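Local coordinates for lipoate-protein ligase 1 (Plasmodium falciparum, PDB 5T8U), which belongs to the lipoate-protein ligase family, with a lipoyl protein ligase A/B catalytic domain, and holds lipoic acid in its pocket, at residues W59-S64 against N105-F110. Numbering follows the deposited sequence.
With LPA (lipoic acid), chain C.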
ATOM      1  N   TRP A  59      -4.885  -3.906  11.490  0.97 58.73           N
ATOM      2  CA  TRP A  59      -5.973  -2.939  11.532  0.97 57.60           C
ATOM      3  C   TRP A  59      -7.077  -3.380  10.584  0.97 61.98           C
ATOM      4  O   TRP A  59      -6.840  -4.119   9.627  0.97 62.17           O
ATOM      5  CB  TRP A  59      -5.482  -1.529  11.178  0.97 57.05           C
ATOM      6  CG  TRP A  59      -4.548  -1.467   9.991  0.97 56.10           C
ATOM      7  CD1 TRP A  59      -3.292  -2.002   9.904  0.97 55.26           C
ATOM      8  CD2 TRP A  59      -4.789  -0.815   8.737  0.97 57.33           C
ATOM      9  NE1 TRP A  59      -2.746  -1.733   8.674  0.97 57.65           N
ATOM     10  CE2 TRP A  59      -3.642  -1.004   7.940  0.97 57.81           C
ATOM     11  CE3 TRP A  59      -5.863  -0.093   8.209  0.97 58.40           C
ATOM     12  CZ2 TRP A  59      -3.540  -0.499   6.646  0.97 57.00           C
ATOM     13  CZ3 TRP A  59      -5.758   0.411   6.923  0.97 57.33           C
ATOM     14  CH2 TRP A  59      -4.606   0.203   6.157  0.97 57.68           C
ATOM     15  N   ARG A  60      -8.292  -2.920  10.868  1.00 66.66           N
ATOM     16  CA  ARG A  60      -9.457  -3.217  10.048  1.00 69.48           C
ATOM     17  C   ARG A  60     -10.213  -1.928   9.766  1.00 68.82           C
ATOM     18  O   ARG A  60     -10.135  -0.965  10.532  1.00 70.52           O
ATOM     19  CB  ARG A  60     -10.382  -4.233  10.734  1.00 71.75           C
ATOM     20  CG  ARG A  60      -9.749  -5.599  10.954  1.00 73.09           C
ATOM     21  CD  ARG A  60     -10.438  -6.351  12.081  1.00 75.05           C
ATOM     22  NE  ARG A  60     -11.843  -6.628  11.793  1.00 76.57           N
ATOM     23  CZ  ARG A  60     -12.705  -7.126  12.674  1.00 78.07           C
ATOM     24  NH1 ARG A  60     -12.313  -7.403  13.911  1.00 79.56           N
ATOM     25  NH2 ARG A  60     -13.963  -7.346  12.320  1.00 78.80           N
ATOM     26  N   ASN A  61     -10.945  -1.918   8.654  1.00 65.37           N
ATOM     27  CA  ASN A  61     -11.687  -0.742   8.227  1.00 65.78           C
ATOM     28  C   ASN A  61     -13.096  -1.142   7.818  1.00 69.07           C
ATOM     29  O   ASN A  61     -13.325  -2.246   7.314  1.00 66.43           O
ATOM     30  CB  ASN A  61     -10.998  -0.033   7.054  1.00 66.29           C
ATOM     31  CG  ASN A  61      -9.499   0.068   7.237  1.00 67.05           C
ATOM     32  OD1 ASN A  61      -9.002   0.962   7.920  1.00 68.17           O
ATOM     33  ND2 ASN A  61      -8.770  -0.852   6.619  1.00 67.64           N
ATOM     34  N   ASN A  62     -14.035  -0.230   8.038  1.00 81.20           N
ATOM     35  CA  ASN A  62     -15.420  -0.447   7.641  1.00 86.22           C
ATOM     36  C   ASN A  62     -15.535  -0.273   6.126  1.00 86.78           C
ATOM     37  O   ASN A  62     -14.539  -0.167   5.404  1.00 87.67           O
ATOM     38  CB  ASN A  62     -16.339   0.497   8.413  1.00 87.51           C
ATOM     39  CG  ASN A  62     -17.378  -0.245   9.235  1.00 89.00           C
ATOM     40  OD1 ASN A  62     -17.912  -1.267   8.804  1.00 89.88           O
ATOM     41  ND2 ASN A  62     -17.666   0.267  10.426  1.00 90.18           N
ATOM     42  N   ARG A  63     -16.770  -0.240   5.630  1.00 86.27           N
ATOM     43  CA  ARG A  63     -17.019  -0.210   4.193  1.00 86.29           C
ATOM     44  C   ARG A  63     -16.304   0.972   3.550  1.00 83.90           C
ATOM     45  O   ARG A  63     -16.628   2.130   3.829  1.00 86.99           O
ATOM     46  CB  ARG A  63     -18.524  -0.143   3.938  1.00 90.48           C
ATOM     47  CG  ARG A  63     -19.281  -1.315   4.559  1.00 93.25           C
ATOM     48  CD  ARG A  63     -20.782  -1.261   4.315  1.00 97.51           C
ATOM     49  NE  ARG A  63     -21.447  -0.274   5.165  1.00100.07           N
ATOM     50  CZ  ARG A  63     -22.068   0.823   4.734  1.00102.44           C
ATOM     51  NH1 ARG A  63     -22.139   1.110   3.440  1.00102.37           N
ATOM     52  NH2 ARG A  63     -22.634   1.641   5.611  1.00104.30           N
ATOM     53  N   SER A  64     -15.329   0.681   2.687  1.00 79.39           N
ATOM     54  CA  SER A  64     -14.485   1.727   2.128  1.00 76.87           C
ATOM     55  C   SER A  64     -14.005   1.335   0.737  1.00 77.57           C
ATOM     56  O   SER A  64     -13.976   0.157   0.372  1.00 76.24           O
ATOM     57  CB  SER A  64     -13.275   2.005   3.029  1.00 72.84           C
ATOM     58  OG  SER A  64     -13.667   2.147   4.382  1.00 73.96           O
ATOM     59  N   ASN A 105     -12.435  -8.266   6.387  0.93 68.37           N
ATOM     60  CA  ASN A 105     -11.063  -8.419   5.928  0.93 66.18           C
ATOM     61  C   ASN A 105     -10.121  -7.729   6.903  0.93 64.14           C
ATOM     62  O   ASN A 105     -10.486  -6.752   7.563  0.93 62.40           O
ATOM     63  CB  ASN A 105     -10.865  -7.849   4.512  0.93 66.64           C
ATOM     64  CG  ASN A 105     -10.876  -6.332   4.480  0.93 67.58           C
ATOM     65  OD1 ASN A 105     -11.920  -5.712   4.281  0.93 69.23           O
ATOM     66  ND2 ASN A 105      -9.707  -5.727   4.662  0.93 66.14           N
ATOM     67  N   VAL A 106      -8.905  -8.256   6.983  1.00 65.78           N
ATOM     68  CA  VAL A 106      -7.865  -7.717   7.841  1.00 64.75           C
ATOM     69  C   VAL A 106      -6.871  -6.952   6.977  1.00 65.08           C
ATOM     70  O   VAL A 106      -6.747  -7.179   5.770  1.00 66.50           O
ATOM     71  CB  VAL A 106      -7.160  -8.837   8.644  1.00 64.65           C
ATOM     72  CG1 VAL A 106      -6.185  -8.258   9.665  1.00 63.67           C
ATOM     73  CG2 VAL A 106      -8.189  -9.724   9.334  1.00 68.25           C
ATOM     74  N   CYS A 107      -6.158  -6.019   7.603  1.00 64.47           N
ATOM     75  CA  CYS A 107      -5.110  -5.247   6.950  1.00 63.73           C
ATOM     76  C   CYS A 107      -3.838  -5.349   7.778  1.00 64.33           C
ATOM     77  O   CYS A 107      -3.852  -5.074   8.984  1.00 62.66           O
ATOM     78  CB  CYS A 107      -5.507  -3.774   6.784  1.00 62.75           C
ATOM     79  SG  CYS A 107      -6.928  -3.485   5.703  1.00 61.37           S
ATOM     80  N   PHE A 108      -2.745  -5.736   7.123  1.00 70.82           N
ATOM     81  CA  PHE A 108      -1.449  -5.890   7.764  1.00 72.24           C
ATOM     82  C   PHE A 108      -0.468  -4.879   7.187  1.00 71.24           C
ATOM     83  O   PHE A 108      -0.540  -4.523   6.006  1.00 74.17           O
ATOM     84  CB  PHE A 108      -0.900  -7.312   7.576  1.00 71.14           C
ATOM     85  CG  PHE A 108      -0.614  -7.670   6.144  1.00 69.47           C
ATOM     86  CD1 PHE A 108       0.633  -7.428   5.591  1.00 69.46           C
ATOM     87  CD2 PHE A 108      -1.588  -8.254   5.351  1.00 70.07           C
ATOM     88  CE1 PHE A 108       0.903  -7.758   4.274  1.00 69.58           C
ATOM     89  CE2 PHE A 108      -1.324  -8.587   4.034  1.00 70.42           C
ATOM     90  CZ  PHE A 108      -0.076  -8.338   3.495  1.00 69.63           C
ATOM     91  N   THR A 109       0.455  -4.423   8.031  1.00 62.13           N
ATOM     92  CA  THR A 109       1.469  -3.450   7.632  1.00 57.92           C
ATOM     93  C   THR A 109       2.798  -3.872   8.244  1.00 58.51           C
ATOM     94  O   THR A 109       2.980  -3.784   9.462  1.00 60.35           O
ATOM     95  CB  THR A 109       1.091  -2.038   8.078  1.00 55.27           C
ATOM     96  OG1 THR A 109      -0.173  -1.675   7.508  1.00 54.34           O
ATOM     97  CG2 THR A 109       2.151  -1.026   7.644  1.00 54.80           C
ATOM     98  N   PHE A 110       3.718  -4.330   7.400  1.00 52.87           N
ATOM     99  CA  PHE A 110       5.075  -4.643   7.825  1.00 51.51           C
ATOM    100  C   PHE A 110       5.971  -3.436   7.582  1.00 55.09           C
ATOM    101  O   PHE A 110       5.987  -2.881   6.477  1.00 53.83           O
ATOM    102  CB  PHE A 110       5.620  -5.854   7.067  1.00 52.12           C
ATOM    103  CG  PHE A 110       4.918  -7.141   7.381  1.00 53.69           C
ATOM    104  CD1 PHE A 110       5.275  -7.887   8.493  1.00 54.89           C
ATOM    105  CD2 PHE A 110       3.913  -7.617   6.556  1.00 53.31           C
ATOM    106  CE1 PHE A 110       4.635  -9.076   8.781  1.00 54.16           C
ATOM    107  CE2 PHE A 110       3.271  -8.808   6.840  1.00 55.20           C
ATOM    108  CZ  PHE A 110       3.632  -9.537   7.955  1.00 54.15           C
TER
HETATM  109  C1  LPA C 401      -3.517  -4.640  -5.254  0.79 75.42           C
HETATM  110  O1  LPA C 401      -4.214  -5.679  -5.390  0.79 75.28           O
HETATM  111  C2  LPA C 401      -2.931  -4.289  -3.889  0.79 76.30           C
HETATM  112  O2  LPA C 401      -3.301  -3.892  -6.244  0.79 74.97           O
HETATM  113  C3  LPA C 401      -4.064  -3.901  -2.943  0.79 76.78           C
HETATM  114  C4  LPA C 401      -3.498  -3.208  -1.705  0.79 77.13           C
HETATM  115  C5  LPA C 401      -4.650  -2.564  -0.934  0.79 78.68           C
HETATM  116  C6  LPA C 401      -4.167  -1.811   0.148  0.79 79.85           C
HETATM  117  S6  LPA C 401      -5.224  -0.769   0.562  0.79 81.08           S
HETATM  118  C7  LPA C 401      -3.878  -2.971   1.723  0.79 79.36           C
HETATM  119  C8  LPA C 401      -4.320  -2.169   3.029  0.79 79.70           C
HETATM  120  S8  LPA C 401      -5.000  -0.565   2.462  0.79 80.81           S
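Trp-59, at the end of strand 55-59, and Cys-107 on strand 105-112 form an antiparallel hydrogen-bonded pair with CA atoms 5.2 Å apart. Trp-59 N donates to Cys-107 O at 3.0 Å, and Cys-107 N returns a bond to Trp-59 O at 2.9 Å. Beyond this pair residues 60-63 run on as a loop into strand 64-66. Both side chains of the pair lie on one face of the sheet. Trp-59 CG sits between its backbone N and carbonyl carbon (chi1 44°), which folds the indole over Cys-107, whose CB sits 3.6 Å from the centroid of the six-membered ring in a CH-pi contact. Cys-107 SG lies over the same ring, 4.3 Å from its centroid, as a sulfur-aromatic contact. Both strands belong to the large mixed sheet of the lipoyl protein ligase A/B catalytic domain, and the pair helps line the lipoic acid pocket: Trp-59 CH2 comes within 3.8 Å of the ligand's S8. At the indole edge Trp-59 NE1 donates to Thr-109 OG1 (2.8 Å, 151° at the hydrogen), close to the ring plane; the same hydroxyl also bonds Glu-29 of helix 22-34, which ties the ring to that helix. Asn-61 lays its ND2 3.3 Å from Cys-107 SG, while its OD1 is hydrogen-bonded to Asn-25. Arg-60 passes its CG alongside Asn-105 O, and its guanidinium bonds the carbonyl of Leu-103.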